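Local coordinates for protein BIFUNCTIONAL PROTEIN Proline utilization A (PutA) (Corynebacterium freiburgense, PDB 5UX5) that oxidises proline to glutamate in two steps, using an FAD-dependent proline dehydrogenase and an NAD-dependent aldehyde dehydrogenase joined in one chain, at residues Ser512-Ile517 against Phe582-Leu587; Arg569-Leu574 against Ser608-Ala613. One frame throughout, in Å; residues are numbered along the deposited sequence.

Contact 1: residues Ser512-Ile517 against Phe582-Leu587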
# COMPACT_ATOMS: atom_id res chain seq x y z
N SER A 512 -40.40 1.20 9.15
CA SER A 512 -39.60 0.99 10.36
C SER A 512 -39.20 2.34 10.98
O SER A 512 -38.71 3.22 10.27
CB SER A 512 -38.34 0.19 10.04
OG SER A 512 -38.68 -0.92 9.25
N PRO A 513 -39.33 2.51 12.29
CA PRO A 513 -38.95 3.79 12.90
C PRO A 513 -37.45 3.96 12.97
O PRO A 513 -36.68 2.99 13.00
CB PRO A 513 -39.56 3.70 14.30
CG PRO A 513 -39.52 2.24 14.61
CD PRO A 513 -39.69 1.50 13.30
N ARG A 514 -37.03 5.22 13.01
CA ARG A 514 -35.61 5.53 13.08
C ARG A 514 -35.01 5.00 14.38
O ARG A 514 -35.59 5.15 15.46
CB ARG A 514 -35.38 7.04 13.00
CG ARG A 514 -33.92 7.41 12.91
CD ARG A 514 -33.74 8.89 12.82
NE ARG A 514 -34.60 9.51 11.83
CZ ARG A 514 -35.02 10.77 11.94
NH1 ARG A 514 -34.64 11.49 12.99
NH2 ARG A 514 -35.80 11.30 11.01
N LEU A 515 -33.83 4.39 14.29
CA LEU A 515 -33.03 4.03 15.45
C LEU A 515 -32.25 5.24 15.94
O LEU A 515 -31.85 6.10 15.14
CB LEU A 515 -32.05 2.91 15.09
CG LEU A 515 -32.60 1.59 14.54
CD1 LEU A 515 -31.51 0.89 13.80
CD2 LEU A 515 -33.05 0.71 15.69
N ASP A 516 -31.99 5.30 17.24
CA ASP A 516 -31.20 6.43 17.72
C ASP A 516 -29.70 6.16 17.54
O ASP A 516 -29.28 5.07 17.11
CB ASP A 516 -31.57 6.79 19.18
CG ASP A 516 -31.18 5.73 20.19
OD1 ASP A 516 -30.24 4.95 19.96
OD2 ASP A 516 -31.81 5.72 21.28
N ILE A 517 -28.89 7.18 17.84
CA ILE A 517 -27.48 7.13 17.47
C ILE A 517 -26.75 6.02 18.21
O ILE A 517 -25.88 5.35 17.65
CB ILE A 517 -26.80 8.49 17.69
CG1 ILE A 517 -27.56 9.56 16.89
CG2 ILE A 517 -25.34 8.41 17.28
CD1 ILE A 517 -26.72 10.42 15.93
N PHE A 582 -29.01 18.52 12.22
CA PHE A 582 -29.08 17.59 11.10
C PHE A 582 -30.35 16.75 11.19
O PHE A 582 -30.76 16.34 12.28
CB PHE A 582 -27.84 16.70 11.08
CG PHE A 582 -27.85 15.63 10.03
CD1 PHE A 582 -27.57 15.94 8.69
CD2 PHE A 582 -28.05 14.30 10.38
CE1 PHE A 582 -27.53 14.95 7.72
CE2 PHE A 582 -28.02 13.30 9.41
CZ PHE A 582 -27.75 13.64 8.07
N THR A 583 -31.00 16.55 10.05
CA THR A 583 -32.16 15.66 9.96
C THR A 583 -31.89 14.66 8.85
O THR A 583 -31.79 15.06 7.67
CB THR A 583 -33.43 16.46 9.68
OG1 THR A 583 -33.62 17.39 10.76
CG2 THR A 583 -34.64 15.53 9.58
N PRO A 584 -31.76 13.37 9.17
CA PRO A 584 -31.42 12.39 8.13
C PRO A 584 -32.55 12.16 7.14
O PRO A 584 -33.73 12.35 7.43
CB PRO A 584 -31.16 11.11 8.93
CG PRO A 584 -31.92 11.29 10.23
CD PRO A 584 -31.79 12.78 10.52
N HIS A 585 -32.14 11.74 5.94
CA HIS A 585 -33.01 11.09 4.97
C HIS A 585 -33.71 9.89 5.61
O HIS A 585 -33.23 9.33 6.60
CB HIS A 585 -32.17 10.59 3.78
CG HIS A 585 -31.54 11.67 2.96
ND1 HIS A 585 -30.37 11.48 2.26
CD2 HIS A 585 -31.95 12.93 2.67
CE1 HIS A 585 -30.06 12.59 1.61
NE2 HIS A 585 -31.00 13.48 1.84
N ASN A 586 -34.82 9.46 5.02
CA ASN A 586 -35.46 8.22 5.44
C ASN A 586 -34.90 6.98 4.74
O ASN A 586 -34.80 5.92 5.37
CB ASN A 586 -36.96 8.33 5.22
CG ASN A 586 -37.57 9.38 6.13
OD1 ASN A 586 -37.08 9.59 7.25
ND2 ASN A 586 -38.63 10.02 5.68
N LEU A 587 -34.50 7.11 3.47
CA LEU A 587 -34.15 5.96 2.64
C LEU A 587 -33.08 6.38 1.63
O LEU A 587 -33.26 7.36 0.91
CB LEU A 587 -35.38 5.41 1.90
CG LEU A 587 -35.29 4.27 0.89
CD1 LEU A 587 -34.67 2.98 1.45
CD2 LEU A 587 -36.67 3.98 0.35
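P584 turns the CG corner of its ring to one face of the R514 guanidinium group, and this apolar packing of a flat cation on a proline makes up most of the contact. P584 CG sits 3.5 Å above the guanidinium plane, over its centre, and is 3.6 Å from both R514 NE and R514 CZ. The ring's next carbon, P584 CD, is on the same face, toward R514 NH1 at 4.0 Å, while the rest of the ring tilts away. The guanidinium face is brought to P584 CG because R514 CG stands anti to the backbone N (chi1 -173°) and the chain runs straight through chi2, then bends at chi3 (-49°).

These two segments belong to the aldehyde dehydrogenase part of the chain, at its surface. Residues 512-517 form the link between helix 499-511 and helix 517-533, with D516 as the N-cap of the second helix: its OD1 accepts from the backbone N of E519. Residues 582-587 belong to strand 580-591, which is interrupted at H585 and N586; the N586 backbone pairs with K614.

The polar approach is weaker. N586 OD1 comes to the edge of the guanidinium, near its plane, but at 4.3 Å from R514 NH2 it is too distant for a hydrogen bond. The backbone N atoms of N586 and L587 both donate to D665 OD2.

Contact 2: residues Arg569-Leu574 against Ser608-Ala613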
# COMPACT_ATOMS: atom_id res chain seq x y z
N ARG A 569 -18.18 6.46 14.24
CA ARG A 569 -17.65 7.64 14.92
C ARG A 569 -18.25 8.91 14.34
O ARG A 569 -18.59 9.83 15.08
CB ARG A 569 -16.12 7.69 14.81
CG ARG A 569 -15.34 7.19 16.03
CD ARG A 569 -13.82 7.21 15.75
NE ARG A 569 -13.44 8.28 14.80
CZ ARG A 569 -12.19 8.60 14.45
NH1 ARG A 569 -11.14 7.95 14.95
NH2 ARG A 569 -12.00 9.59 13.58
N CYS A 570 -18.39 8.98 13.01
CA CYS A 570 -18.95 10.18 12.38
C CYS A 570 -20.37 10.43 12.84
O CYS A 570 -20.79 11.58 13.00
CB CYS A 570 -18.92 10.07 10.87
SG CYS A 570 -17.34 10.35 10.20
N ALA A 571 -21.14 9.36 13.00
CA ALA A 571 -22.53 9.52 13.40
C ALA A 571 -22.62 10.21 14.75
O ALA A 571 -23.46 11.11 14.95
CB ALA A 571 -23.21 8.15 13.42
N ASN A 572 -21.76 9.83 15.69
CA ASN A 572 -21.69 10.58 16.94
C ASN A 572 -21.28 12.03 16.71
O ASN A 572 -21.82 12.93 17.35
CB ASN A 572 -20.79 9.86 17.93
CG ASN A 572 -21.50 8.68 18.55
OD1 ASN A 572 -21.21 7.53 18.26
ND2 ASN A 572 -22.47 8.97 19.40
N ALA A 573 -20.37 12.29 15.78
CA ALA A 573 -20.02 13.67 15.53
C ALA A 573 -21.16 14.52 14.95
O ALA A 573 -21.03 15.75 14.91
CB ALA A 573 -18.80 13.72 14.62
N LEU A 574 -22.29 13.92 14.52
CA LEU A 574 -23.41 14.73 14.02
C LEU A 574 -24.05 15.56 15.13
O LEU A 574 -24.52 16.68 14.88
CB LEU A 574 -24.47 13.84 13.38
CG LEU A 574 -24.26 13.18 12.03
CD1 LEU A 574 -25.38 12.16 11.83
CD2 LEU A 574 -24.27 14.23 10.92
N SER A 608 -25.30 5.35 5.14
CA SER A 608 -26.72 5.62 5.28
C SER A 608 -27.20 5.30 6.69
O SER A 608 -27.94 6.08 7.30
CB SER A 608 -27.52 4.79 4.27
OG SER A 608 -27.16 5.08 2.94
N LEU A 609 -26.81 4.12 7.21
CA LEU A 609 -27.21 3.74 8.56
C LEU A 609 -26.68 4.73 9.58
O LEU A 609 -27.43 5.20 10.44
CB LEU A 609 -26.74 2.33 8.90
CG LEU A 609 -27.32 1.11 8.20
CD1 LEU A 609 -26.86 -0.09 8.98
CD2 LEU A 609 -28.83 1.16 8.19
N ALA A 610 -25.39 5.07 9.50
CA ALA A 610 -24.83 6.06 10.40
C ALA A 610 -25.59 7.39 10.36
O ALA A 610 -25.77 8.05 11.39
CB ALA A 610 -23.36 6.27 10.06
N ALA A 611 -26.05 7.80 9.18
CA ALA A 611 -26.77 9.06 9.10
C ALA A 611 -28.14 8.96 9.73
O ALA A 611 -28.69 9.97 10.19
CB ALA A 611 -26.89 9.50 7.64
N GLY A 612 -28.71 7.76 9.77
CA GLY A 612 -30.07 7.63 10.28
C GLY A 612 -31.10 7.14 9.29
O GLY A 612 -32.29 7.09 9.60
N ALA A 613 -30.67 6.77 8.09
CA ALA A 613 -31.57 6.31 7.05
C ALA A 613 -31.63 4.79 7.00
O ALA A 613 -30.78 4.09 7.57
CB ALA A 613 -31.15 6.86 5.69
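Helix 599-611 is the connecting helix of a beta-alpha-beta crossover between the parallel strands 580-591 and 614-618, consistent with the Rossmann-type NAD-binding fold of aldehyde dehydrogenases. Near its C-terminal end it meets segment 569-574 of helix 550-574, and alanines at the meeting point let the backbones come close. The CA atoms of A571 and A610 are 5.1 Å apart, and their methyl groups face each other with A571 CB 3.9 Å from A610 CB. With nothing longer than a methyl on either side at this point, A571 CB also reaches the backbone of the other helix, lying 3.3 Å from A610 O.

Three residues further on, L574 lies beside the backbone carbonyls at the end of the other helix. Its CG is beside the backbone N and anti to the carbonyl carbon (chi1 -73°), which sends the branch bearing CD1 toward them. There L574 CD1 is 4.2 Å from A610 O and 4.3 Å from A611 O. These are loose van der Waals approaches; A610 O also receives a weak hydrogen bond from R520 NH2.

Helix 599-611 stops here in a Schellman motif. G612 takes a positive phi (117°), which glycine readily adopts, and the bonds from A613 N to S608 O and from G612 N to L609 O close the final turn.

Around the pair, helix 517-533 covers one flank, with L524 touching A610 and I517 touching N572. Strand 580-591 lies against both partners, F582 meeting L574 and V588 meeting S608 and A613, and the loop residues V907 and L910 pack on A611.

The centres of contacts 1 and 2 lie about 9 Å apart in the aldehyde dehydrogenase part. Their segments alternate along the chain, in the order 512-517, 569-574, 582-587, 608-613. Helix 550-574, strand 580-591 and helix 599-611 follow one another, and the last two enter the beta-alpha-beta unit completed by strand 614-618, consistent with a Rossmann-type NAD-binding domain. Contact 1 lies at the surface while contact 2 is buried. The two touch directly, P584 CB packing on A611 O and I517 CD1 lying 3.5 Å from A571 O, and these touches join the loop before helix 517-533, both helices and strand 580-591 into one continuous packed region.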